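Local coordinates for uncharacterized protein (Escherichia coli UMEA 3162-1, PDB 4X5M) that forms a homodimer that carries sugars across the membrane down their concentration gradient, probably by rocking between states open to one side and the other, at residues T15-A20 / N66-F71; K25-R30 / A73-V78. All blocks are in the same frame, centred on the assembly; numbering follows the deposited sequence.

Contact 1 (T15-A20 / N66-F71). With OLB ((2S)-2,3-dihydroxypropyl (9Z)-octadec-9-enoate), chain G; OLA (oleic acid), chain E; OLA (oleic acid), chain F.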
ATOM      1  N   THR A  15       2.591  -1.674   7.562  1.00 24.22           N
ATOM      2  CA  THR A  15       2.012  -1.236   6.293  1.00 27.62           C
ATOM      3  C   THR A  15       0.931  -2.187   5.788  1.00 31.00           C
ATOM      4  O   THR A  15      -0.026  -1.756   5.142  1.00 33.59           O
ATOM      5  CB  THR A  15       3.083  -1.082   5.193  1.00 25.66           C
ATOM      6  OG1 THR A  15       3.827  -2.300   5.067  1.00 26.95           O
ATOM      7  CG2 THR A  15       4.024   0.058   5.529  1.00 22.57           C
ATOM      8  N   THR A  16       1.076  -3.476   6.079  1.00 27.53           N
ATOM      9  CA  THR A  16       0.118  -4.463   5.585  1.00 29.44           C
ATOM     10  C   THR A  16      -1.161  -4.482   6.420  1.00 30.70           C
ATOM     11  O   THR A  16      -2.260  -4.604   5.880  1.00 39.23           O
ATOM     12  CB  THR A  16       0.719  -5.884   5.564  1.00 30.74           C
ATOM     13  OG1 THR A  16       1.981  -5.864   4.885  1.00 34.93           O
ATOM     14  CG2 THR A  16      -0.214  -6.846   4.848  1.00 39.38           C
ATOM     15  N   PHE A  17      -1.015  -4.349   7.734  1.00 29.94           N
ATOM     16  CA  PHE A  17      -2.155  -4.476   8.639  1.00 31.45           C
ATOM     17  C   PHE A  17      -2.800  -3.135   8.980  1.00 29.94           C
ATOM     18  O   PHE A  17      -3.822  -3.092   9.665  1.00 35.25           O
ATOM     19  CB  PHE A  17      -1.728  -5.190   9.924  1.00 42.66           C
ATOM     20  CG  PHE A  17      -1.312  -6.621   9.713  1.00 55.43           C
ATOM     21  CD1 PHE A  17      -1.833  -7.361   8.663  1.00 51.04           C
ATOM     22  CD2 PHE A  17      -0.400  -7.225  10.561  1.00 59.97           C
ATOM     23  CE1 PHE A  17      -1.451  -8.676   8.464  1.00 52.58           C
ATOM     24  CE2 PHE A  17      -0.015  -8.539  10.369  1.00 63.55           C
ATOM     25  CZ  PHE A  17      -0.541  -9.267   9.319  1.00 50.09           C
ATOM     26  N   ALA A  18      -2.203  -2.047   8.501  1.00 31.36           N
ATOM     27  CA  ALA A  18      -2.743  -0.710   8.733  1.00 32.37           C
ATOM     28  C   ALA A  18      -4.161  -0.581   8.194  1.00 30.25           C
ATOM     29  O   ALA A  18      -5.069  -0.155   8.906  1.00 33.91           O
ATOM     30  CB  ALA A  18      -1.851   0.346   8.099  1.00 29.49           C
ATOM     31  N   PHE A  19      -4.341  -0.951   6.931  1.00 25.02           N
ATOM     32  CA  PHE A  19      -5.636  -0.820   6.273  1.00 30.55           C
ATOM     33  C   PHE A  19      -6.260  -2.176   5.968  1.00 35.45           C
ATOM     34  O   PHE A  19      -7.219  -2.269   5.203  1.00 34.49           O
ATOM     35  CB  PHE A  19      -5.497  -0.008   4.987  1.00 32.28           C
ATOM     36  CG  PHE A  19      -4.986   1.386   5.207  1.00 35.80           C
ATOM     37  CD1 PHE A  19      -5.839   2.390   5.629  1.00 40.41           C
ATOM     38  CD2 PHE A  19      -3.652   1.690   4.994  1.00 35.35           C
ATOM     39  CE1 PHE A  19      -5.374   3.674   5.833  1.00 40.91           C
ATOM     40  CE2 PHE A  19      -3.180   2.971   5.195  1.00 34.40           C
ATOM     41  CZ  PHE A  19      -4.042   3.965   5.617  1.00 33.50           C
ATOM     42  N   ALA A  20      -5.704  -3.224   6.566  1.00 29.57           N
ATOM     43  CA  ALA A  20      -6.253  -4.571   6.430  1.00 31.19           C
ATOM     44  C   ALA A  20      -7.717  -4.691   6.887  1.00 30.11           C
ATOM     45  O   ALA A  20      -8.489  -5.406   6.249  1.00 28.10           O
ATOM     46  CB  ALA A  20      -5.383  -5.573   7.186  1.00 31.94           C
ATOM     47  N   ASN A  66       3.861  -8.622   0.449  1.00 23.63           N
ATOM     48  CA  ASN A  66       3.072  -8.608  -0.775  1.00 22.07           C
ATOM     49  C   ASN A  66       2.248  -9.875  -0.981  1.00 24.21           C
ATOM     50  O   ASN A  66       1.229  -9.850  -1.667  1.00 24.73           O
ATOM     51  CB  ASN A  66       3.984  -8.381  -1.978  1.00 25.46           C
ATOM     52  CG  ASN A  66       4.504  -6.959  -2.047  1.00 31.52           C
ATOM     53  OD1 ASN A  66       3.846  -6.073  -2.591  1.00 30.23           O
ATOM     54  ND2 ASN A  66       5.691  -6.734  -1.496  1.00 25.05           N
ATOM     55  N   ILE A  67       2.686 -10.984  -0.391  1.00 25.59           N
ATOM     56  CA  ILE A  67       1.907 -12.215  -0.460  1.00 28.83           C
ATOM     57  C   ILE A  67       0.627 -12.053   0.354  1.00 25.90           C
ATOM     58  O   ILE A  67      -0.458 -12.410  -0.104  1.00 27.92           O
ATOM     59  CB  ILE A  67       2.704 -13.435   0.045  1.00 32.25           C
ATOM     60  CG1 ILE A  67       3.810 -13.792  -0.949  1.00 29.55           C
ATOM     61  CG2 ILE A  67       1.784 -14.631   0.239  1.00 28.09           C
ATOM     62  CD1 ILE A  67       4.725 -14.905  -0.478  1.00 34.06           C
ATOM     63  N   VAL A  68       0.758 -11.497   1.557  1.00 22.22           N
ATOM     64  CA  VAL A  68      -0.404 -11.209   2.392  1.00 24.19           C
ATOM     65  C   VAL A  68      -1.297 -10.171   1.716  1.00 24.48           C
ATOM     66  O   VAL A  68      -2.525 -10.294   1.724  1.00 25.66           O
ATOM     67  CB  VAL A  68       0.007 -10.704   3.794  1.00 31.09           C
ATOM     68  CG1 VAL A  68      -1.219 -10.293   4.593  1.00 27.37           C
ATOM     69  CG2 VAL A  68       0.783 -11.775   4.537  1.00 28.23           C
ATOM     70  N   THR A  69      -0.671  -9.158   1.123  1.00 23.01           N
ATOM     71  CA  THR A  69      -1.392  -8.144   0.358  1.00 22.93           C
ATOM     72  C   THR A  69      -2.191  -8.793  -0.768  1.00 23.99           C
ATOM     73  O   THR A  69      -3.342  -8.430  -1.016  1.00 24.30           O
ATOM     74  CB  THR A  69      -0.433  -7.091  -0.237  1.00 23.62           C
ATOM     75  OG1 THR A  69       0.251  -6.413   0.822  1.00 24.72           O
ATOM     76  CG2 THR A  69      -1.199  -6.072  -1.064  1.00 34.23           C
ATOM     77  N   LEU A  70      -1.576  -9.764  -1.436  1.00 22.85           N
ATOM     78  CA  LEU A  70      -2.232 -10.489  -2.519  1.00 30.11           C
ATOM     79  C   LEU A  70      -3.474 -11.228  -2.024  1.00 24.77           C
ATOM     80  O   LEU A  70      -4.513 -11.219  -2.681  1.00 24.60           O
ATOM     81  CB  LEU A  70      -1.258 -11.476  -3.168  1.00 26.61           C
ATOM     82  CG  LEU A  70      -1.822 -12.353  -4.289  1.00 35.38           C
ATOM     83  CD1 LEU A  70      -2.278 -11.502  -5.466  1.00 28.23           C
ATOM     84  CD2 LEU A  70      -0.794 -13.384  -4.733  1.00 35.12           C
ATOM     85  N   PHE A  71      -3.361 -11.857  -0.858  1.00 23.57           N
ATOM     86  CA  PHE A  71      -4.473 -12.606  -0.277  1.00 26.81           C
ATOM     87  C   PHE A  71      -5.589 -11.693   0.224  1.00 28.93           C
ATOM     88  O   PHE A  71      -6.693 -12.151   0.515  1.00 34.19           O
ATOM     89  CB  PHE A  71      -3.979 -13.495   0.868  1.00 30.11           C
ATOM     90  CG  PHE A  71      -3.520 -14.856   0.426  1.00 27.80           C
ATOM     91  CD1 PHE A  71      -2.255 -15.036  -0.110  1.00 23.33           C
ATOM     92  CD2 PHE A  71      -4.351 -15.957   0.550  1.00 30.23           C
ATOM     93  CE1 PHE A  71      -1.831 -16.288  -0.516  1.00 31.93           C
ATOM     94  CE2 PHE A  71      -3.935 -17.210   0.146  1.00 23.99           C
ATOM     95  CZ  PHE A  71      -2.673 -17.377  -0.388  1.00 31.22           C
TER
HETATM   96  C1  OLB G 204       3.159  -3.324  -0.868  0.50 40.18           C
HETATM   97  C2  OLB G 204       1.970  -2.906  -0.033  0.50 41.27           C
HETATM   98  C3  OLB G 204       1.072  -2.045  -0.893  0.50 41.19           C
HETATM   99  C4  OLB G 204       0.707  -0.765  -0.166  0.50 46.06           C
HETATM  100  C5  OLB G 204       0.619   0.378  -1.163  0.50 42.06           C
HETATM  101  O19 OLB G 204       3.049  -3.416  -2.074  0.50 37.19           O
HETATM  102  O20 OLB G 204       4.391  -3.593  -0.250  0.50 46.79           O
HETATM  103  C21 OLB G 204       5.494  -3.440  -1.110  0.50 39.59           C
HETATM  104  C22 OLB G 204       6.760  -3.427  -0.287  0.50 42.66           C
HETATM  105  O23 OLB G 204       7.429  -4.654  -0.448  0.50 43.32           O
HETATM  106  C24 OLB G 204       7.652  -2.304  -0.758  0.50 43.19           C
HETATM  107  O25 OLB G 204       7.427  -1.171   0.049  0.50 38.42           O
HETATM  108  C6  OLB G 204       0.320   1.708  -0.494  0.50 44.22           C
HETATM  109  C7  OLB G 204      -1.083   1.704   0.087  0.50 49.75           C
HETATM  110  C8  OLB G 204      -2.008   2.721  -0.574  0.50 45.61           C
HETATM  111  C9  OLB G 204      -1.990   4.061   0.145  0.50 45.08           C
HETATM  112  C10 OLB G 204      -2.804   4.362   1.184  0.50 42.48           C
HETATM  113  C11 OLB G 204      -3.824   3.374   1.701  0.50 46.79           C
HETATM  114  C12 OLB G 204      -5.128   3.510   0.937  0.50 49.48           C
HETATM  115  C13 OLB G 204      -5.575   2.112   0.562  0.50 48.35           C
HETATM  116  C14 OLB G 204      -6.453   2.120  -0.669  0.50 45.43           C
HETATM  117  C15 OLB G 204      -6.789   0.686  -1.005  0.50 46.41           C
HETATM  118  C16 OLB G 204      -5.503  -0.057  -1.293  0.50 46.43           C
HETATM  119  C17 OLB G 204      -5.554  -1.438  -0.679  0.50 42.10           C
HETATM  120  C18 OLB G 204      -4.176  -1.784  -0.164  0.50 44.78           C
HETATM  121  C1  OLA E 202      11.282 -18.482  -1.891  1.00 79.42           C
HETATM  122  O1  OLA E 202      11.589 -19.285  -2.812  1.00 77.96           O
HETATM  123  O2  OLA E 202      12.145 -17.690  -1.431  1.00 79.19           O
HETATM  124  C2  OLA E 202       9.872 -18.469  -1.341  1.00 65.98           C
HETATM  125  C3  OLA E 202       8.980 -17.688  -2.281  1.00 58.79           C
HETATM  126  C4  OLA E 202       7.709 -18.460  -2.558  1.00 57.20           C
HETATM  127  C5  OLA E 202       7.124 -17.966  -3.864  1.00 56.22           C
HETATM  128  C6  OLA E 202       5.621 -18.142  -3.870  1.00 60.85           C
HETATM  129  C7  OLA E 202       5.043 -17.408  -5.061  1.00 52.32           C
HETATM  130  C8  OLA E 202       3.538 -17.558  -5.074  1.00 53.36           C
HETATM  131  C9  OLA E 202       2.914 -16.399  -4.330  1.00 41.48           C
HETATM  132  C10 OLA E 202       1.596 -16.397  -4.042  1.00 48.32           C
HETATM  133  C11 OLA E 202       0.714 -17.557  -4.454  1.00 48.87           C
HETATM  134  C12 OLA E 202      -0.687 -17.323  -3.935  1.00 48.26           C
HETATM  135  C13 OLA E 202      -1.557 -18.524  -4.230  1.00 43.45           C
HETATM  136  C14 OLA E 202      -2.897 -18.065  -4.766  1.00 53.48           C
HETATM  137  C15 OLA E 202      -3.504 -17.031  -3.841  1.00 55.61           C
HETATM  138  C16 OLA E 202      -4.621 -16.311  -4.563  1.00 51.73           C
HETATM  139  C17 OLA E 202      -5.119 -15.161  -3.716  1.00 40.03           C
HETATM  140  C18 OLA E 202      -6.044 -15.685  -2.640  1.00 35.36           C
HETATM  141  C12 OLA F 203       6.566 -10.963  12.592  1.00 58.33           C
HETATM  142  C13 OLA F 203       5.627  -9.976  11.935  1.00 60.52           C
HETATM  143  C14 OLA F 203       5.421 -10.373  10.490  1.00 54.63           C
HETATM  144  C15 OLA F 203       4.728  -9.249   9.752  1.00 45.91           C
HETATM  145  C16 OLA F 203       4.783  -9.530   8.268  1.00 40.08           C
HETATM  146  C17 OLA F 203       3.413  -9.953   7.787  1.00 47.69           C
HETATM  147  C18 OLA F 203       2.690  -8.748   7.229  1.00 43.93           C
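The Phe17 ring meets Val68 obliquely, with CE1 4.2 Å from Val68 CG1, while C18 of the chain F oleic acid also approaches it aslant and the ring of Phe13 stands roughly perpendicular to it. Phe19 has the oleoyl chain of the monoolein (OLB) on one face, its allylic C11 lying 3.6 Å above the ring plane, and makes edge-to-face contacts with Tyr40 and Phe43 of the second subunit. The Phe71 ring carries C18 of the chain E oleic acid over one face and has Ile67 O at its edge. This is the three-helix bundle of a SemiSWEET protomer, a PQ-loop protein, in which helix 60-86 packs between helix 3-17 and helix 37-57. Helices 3-17 and 60-86 meet here through Thr16, whose methyl CG2 stands 3.6 Å from Val68 CG1. CG2 lies anti to the backbone N, which turns the methyl to the neighbouring helix and leaves OG1 beside that N, bonded to Ala12 O. Thr69 OG1 likewise bonds back to Ala65 O, so both hydroxyls are satisfied within their own helices. On helix 60-86, Asn66 faces the monoolein headgroup: ND2 bonds to Val62 O and, 2.9 Å away, to OLB O23, which an alanine here would probably leave without this donor. Asn66 of the second subunit also binds the lipid, consistent with its lying in the cargo cavity between protomers. The N-H...O23 angle at Asn66 ND2 is a bent 139°.

Contact 2 (K25-R30 / A73-V78). With OLA (oleic acid), chain D.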
ATOM      1  N   LYS A  25     -13.388  -5.977   5.866  1.00 34.36           N
ATOM      2  CA  LYS A  25     -14.760  -5.480   5.877  1.00 38.75           C
ATOM      3  C   LYS A  25     -15.410  -5.635   4.505  1.00 36.15           C
ATOM      4  O   LYS A  25     -16.574  -6.024   4.399  1.00 31.65           O
ATOM      5  CB  LYS A  25     -14.801  -4.012   6.305  1.00 40.41           C
ATOM      6  CG  LYS A  25     -16.207  -3.446   6.436  1.00 48.98           C
ATOM      7  CD  LYS A  25     -16.199  -1.927   6.413  1.00 54.87           C
ATOM      8  CE  LYS A  25     -17.133  -1.359   7.470  1.00 60.19           C
ATOM      9  NZ  LYS A  25     -18.468  -2.023   7.453  1.00 68.50           N
ATOM     10  N   THR A  26     -14.649  -5.322   3.462  1.00 33.49           N
ATOM     11  CA  THR A  26     -15.130  -5.440   2.089  1.00 28.22           C
ATOM     12  C   THR A  26     -15.441  -6.892   1.748  1.00 27.61           C
ATOM     13  O   THR A  26     -16.472  -7.192   1.146  1.00 35.27           O
ATOM     14  CB  THR A  26     -14.104  -4.887   1.077  1.00 33.10           C
ATOM     15  OG1 THR A  26     -13.891  -3.492   1.327  1.00 35.19           O
ATOM     16  CG2 THR A  26     -14.603  -5.069  -0.350  1.00 25.73           C
ATOM     17  N   ILE A  27     -14.545  -7.789   2.144  1.00 27.40           N
ATOM     18  CA  ILE A  27     -14.735  -9.218   1.923  1.00 29.51           C
ATOM     19  C   ILE A  27     -15.953  -9.729   2.690  1.00 33.63           C
ATOM     20  O   ILE A  27     -16.737 -10.528   2.176  1.00 35.75           O
ATOM     21  CB  ILE A  27     -13.481 -10.019   2.339  1.00 35.38           C
ATOM     22  CG1 ILE A  27     -12.298  -9.659   1.435  1.00 25.70           C
ATOM     23  CG2 ILE A  27     -13.748 -11.516   2.283  1.00 29.92           C
ATOM     24  CD1 ILE A  27     -11.004 -10.346   1.814  1.00 26.84           C
ATOM     25  N   ARG A  28     -16.115  -9.243   3.917  1.00 36.64           N
ATOM     26  CA  ARG A  28     -17.208  -9.677   4.777  1.00 39.21           C
ATOM     27  C   ARG A  28     -18.565  -9.155   4.303  1.00 40.62           C
ATOM     28  O   ARG A  28     -19.543  -9.903   4.257  1.00 38.95           O
ATOM     29  CB  ARG A  28     -16.952  -9.232   6.221  1.00 33.83           C
ATOM     30  CG  ARG A  28     -17.999  -9.702   7.217  1.00 46.86           C
ATOM     31  CD  ARG A  28     -17.695  -9.196   8.618  1.00 54.68           C
ATOM     32  NE  ARG A  28     -17.588  -7.740   8.657  1.00 62.56           N
ATOM     33  CZ  ARG A  28     -18.628  -6.917   8.757  1.00 61.50           C
ATOM     34  NH1 ARG A  28     -19.858  -7.405   8.829  1.00 65.46           N
ATOM     35  NH2 ARG A  28     -18.437  -5.606   8.783  1.00 60.04           N
ATOM     36  N   THR A  29     -18.621  -7.876   3.946  1.00 38.65           N
ATOM     37  CA  THR A  29     -19.885  -7.241   3.580  1.00 39.34           C
ATOM     38  C   THR A  29     -20.185  -7.316   2.086  1.00 37.77           C
ATOM     39  O   THR A  29     -21.316  -7.057   1.666  1.00 40.20           O
ATOM     40  CB  THR A  29     -19.910  -5.756   4.002  1.00 40.23           C
ATOM     41  OG1 THR A  29     -18.885  -5.040   3.301  1.00 40.46           O
ATOM     42  CG2 THR A  29     -19.687  -5.623   5.499  1.00 39.34           C
ATOM     43  N   ARG A  30     -19.172  -7.660   1.293  1.00 35.02           N
ATOM     44  CA  ARG A  30     -19.292  -7.723  -0.165  1.00 32.39           C
ATOM     45  C   ARG A  30     -19.724  -6.383  -0.763  1.00 38.49           C
ATOM     46  O   ARG A  30     -20.291  -6.333  -1.854  1.00 38.91           O
ATOM     47  CB  ARG A  30     -20.271  -8.825  -0.584  1.00 39.76           C
ATOM     48  CG  ARG A  30     -19.805 -10.236  -0.263  1.00 38.26           C
ATOM     49  CD  ARG A  30     -20.811 -11.268  -0.747  1.00 51.38           C
ATOM     50  NE  ARG A  30     -20.291 -12.628  -0.647  1.00 60.42           N
ATOM     51  CZ  ARG A  30     -20.490 -13.431   0.394  1.00 63.53           C
ATOM     52  NH1 ARG A  30     -21.202 -13.013   1.431  1.00 71.83           N
ATOM     53  NH2 ARG A  30     -19.977 -14.654   0.396  1.00 53.46           N
ATOM     54  N   ALA A  73      -6.027  -8.367  -1.418  1.00 30.46           N
ATOM     55  CA  ALA A  73      -6.432  -7.563  -2.568  1.00 30.02           C
ATOM     56  C   ALA A  73      -7.181  -8.372  -3.623  1.00 24.20           C
ATOM     57  O   ALA A  73      -8.162  -7.897  -4.193  1.00 26.96           O
ATOM     58  CB  ALA A  73      -5.214  -6.892  -3.191  1.00 24.76           C
ATOM     59  N   ALA A  74      -6.711  -9.588  -3.889  1.00 23.76           N
ATOM     60  CA  ALA A  74      -7.325 -10.434  -4.912  1.00 26.25           C
ATOM     61  C   ALA A  74      -8.799 -10.763  -4.628  1.00 26.95           C
ATOM     62  O   ALA A  74      -9.624 -10.671  -5.537  1.00 26.80           O
ATOM     63  CB  ALA A  74      -6.519 -11.724  -5.094  1.00 29.96           C
ATOM     64  N   PRO A  75      -9.144 -11.148  -3.380  1.00 26.02           N
ATOM     65  CA  PRO A  75     -10.569 -11.388  -3.124  1.00 28.25           C
ATOM     66  C   PRO A  75     -11.425 -10.134  -3.293  1.00 24.76           C
ATOM     67  O   PRO A  75     -12.575 -10.239  -3.717  1.00 24.49           O
ATOM     68  CB  PRO A  75     -10.588 -11.862  -1.665  1.00 31.70           C
ATOM     69  CG  PRO A  75      -9.239 -12.430  -1.443  1.00 35.84           C
ATOM     70  CD  PRO A  75      -8.321 -11.542  -2.221  1.00 29.21           C
ATOM     71  N   VAL A  76     -10.869  -8.972  -2.963  1.00 27.21           N
ATOM     72  CA  VAL A  76     -11.578  -7.707  -3.128  1.00 25.22           C
ATOM     73  C   VAL A  76     -11.919  -7.455  -4.597  1.00 26.84           C
ATOM     74  O   VAL A  76     -13.041  -7.064  -4.925  1.00 27.43           O
ATOM     75  CB  VAL A  76     -10.756  -6.523  -2.577  1.00 27.24           C
ATOM     76  CG1 VAL A  76     -11.380  -5.196  -2.988  1.00 27.99           C
ATOM     77  CG2 VAL A  76     -10.646  -6.614  -1.064  1.00 29.05           C
ATOM     78  N   LEU A  77     -10.952  -7.691  -5.479  1.00 24.73           N
ATOM     79  CA  LEU A  77     -11.178  -7.517  -6.911  1.00 23.36           C
ATOM     80  C   LEU A  77     -12.194  -8.531  -7.432  1.00 25.48           C
ATOM     81  O   LEU A  77     -13.047  -8.195  -8.256  1.00 24.19           O
ATOM     82  CB  LEU A  77      -9.865  -7.636  -7.691  1.00 25.99           C
ATOM     83  CG  LEU A  77      -9.977  -7.485  -9.213  1.00 24.75           C
ATOM     84  CD1 LEU A  77     -10.706  -6.201  -9.578  1.00 28.83           C
ATOM     85  CD2 LEU A  77      -8.606  -7.520  -9.869  1.00 26.97           C
ATOM     86  N   VAL A  78     -12.102  -9.767  -6.945  1.00 27.19           N
ATOM     87  CA  VAL A  78     -13.039 -10.822  -7.329  1.00 27.56           C
ATOM     88  C   VAL A  78     -14.482 -10.428  -7.024  1.00 26.95           C
ATOM     89  O   VAL A  78     -15.352 -10.502  -7.891  1.00 28.49           O
ATOM     90  CB  VAL A  78     -12.724 -12.153  -6.612  1.00 28.27           C
ATOM     91  CG1 VAL A  78     -13.904 -13.110  -6.719  1.00 31.00           C
ATOM     92  CG2 VAL A  78     -11.470 -12.786  -7.188  1.00 28.77           C
TER
HETATM   93  C1  OLA D 201     -14.851 -14.276  -1.933  1.00 58.73           C
HETATM   94  O1  OLA D 201     -16.045 -14.148  -2.314  1.00 52.61           O
HETATM   95  O2  OLA D 201     -13.957 -13.513  -2.386  1.00 65.11           O
HETATM   96  C2  OLA D 201     -14.487 -15.348  -0.931  1.00 56.58           C
HETATM   97  C3  OLA D 201     -12.985 -15.518  -0.905  1.00 50.18           C
HETATM   98  C4  OLA D 201     -12.579 -16.591  -1.891  1.00 55.98           C
HETATM   99  C5  OLA D 201     -11.104 -16.460  -2.203  1.00 47.17           C
HETATM  100  C6  OLA D 201     -10.890 -16.660  -3.687  1.00 49.69           C
HETATM  101  C7  OLA D 201      -9.789 -15.742  -4.169  1.00 47.76           C
HETATM  102  C8  OLA D 201      -9.565 -15.947  -5.652  1.00 47.37           C
HETATM  103  C9  OLA D 201      -8.813 -17.241  -5.876  1.00 45.74           C
HETATM  104  C10 OLA D 201      -7.989 -17.371  -6.935  1.00 54.55           C
HETATM  105  C11 OLA D 201      -7.803 -16.225  -7.907  1.00 40.99           C
HETATM  106  C12 OLA D 201      -6.682 -16.559  -8.868  1.00 41.07           C
HETATM  107  C13 OLA D 201      -5.349 -16.332  -8.189  1.00 47.10           C
HETATM  108  C14 OLA D 201      -4.261 -17.077  -8.930  1.00 45.18           C
HETATM  109  C15 OLA D 201      -2.937 -16.861  -8.230  1.00 47.36           C
HETATM  110  C16 OLA D 201      -1.830 -17.569  -8.981  1.00 48.88           C
HETATM  111  C17 OLA D 201      -0.506 -16.927  -8.631  1.00 42.51           C
HETATM  112  C18 OLA D 201       0.630 -17.784  -9.143  1.00 42.50           C
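Ile27 makes the closest approach, laying CD1 3.8 Å from Pro75 CB as the two side chains slant across each other. CG1 of Ile27 is anti to its own carbonyl carbon (chi1 -65°), and the extended chain beyond it carries CD1 over to the proline ring. Farther back, Ile27 CG1 lies 4.3 Å from Val76 CG2, and Thr26 CG2 meets Val76 CG1 at 4.2 Å, the last two side chains crossing at about a right angle. The contact extends the three-helix bundle of the PQ-loop fold beyond the break in the first transmembrane segment: helix 20-29 lies against helix 60-86, the axes of the pieces 25-29 and 73-78 approaching to 9.4 Å at 40°. No hydrogen bond links the segments; the interface is apolar. Around it, Ile35 touches both Thr26 and Val76, and Tyr40 of helix 37-57 adds to the packing on Val76. The carboxylate end of the chain D oleic acid lies near Pro75. Pro75 has no N-H to give to the preceding turn, and helix 60-86 kinks there. Thr26 OG1 bonds to Gln22 O, the glutamine of the PQ motif, while its methyl is left for Val76. Helix 20-29 ends at Thr29, and Arg30 leaves it with positive phi. Just before this end, Lys25 O accepts from Thr29 N and, on the opposite face of its carbonyl plane, from Thr29 OG1 at 2.7 Å.

In the fold
Both contacts lie along helix 60-86, their centres about 13 Å apart, and they adjoin where Leu70 O touches Pro75 CD at 3.8 Å. The other side is supplied by the two parts of the first transmembrane segment: helix 3-17 in contact 1, helix 20-29 in contact 2, one following the other in the chain. Contact 1 is the more central, about 5 Å from the chain centre against about 11 Å, and it borders the second subunit and the monoolein. No other protein chain of the assembly reaches contact 2, although the side chain of Val76 is about 7 Å from a bound monoolein (OLB). Together they place both parts of the broken segment against one continuous, kinked helix.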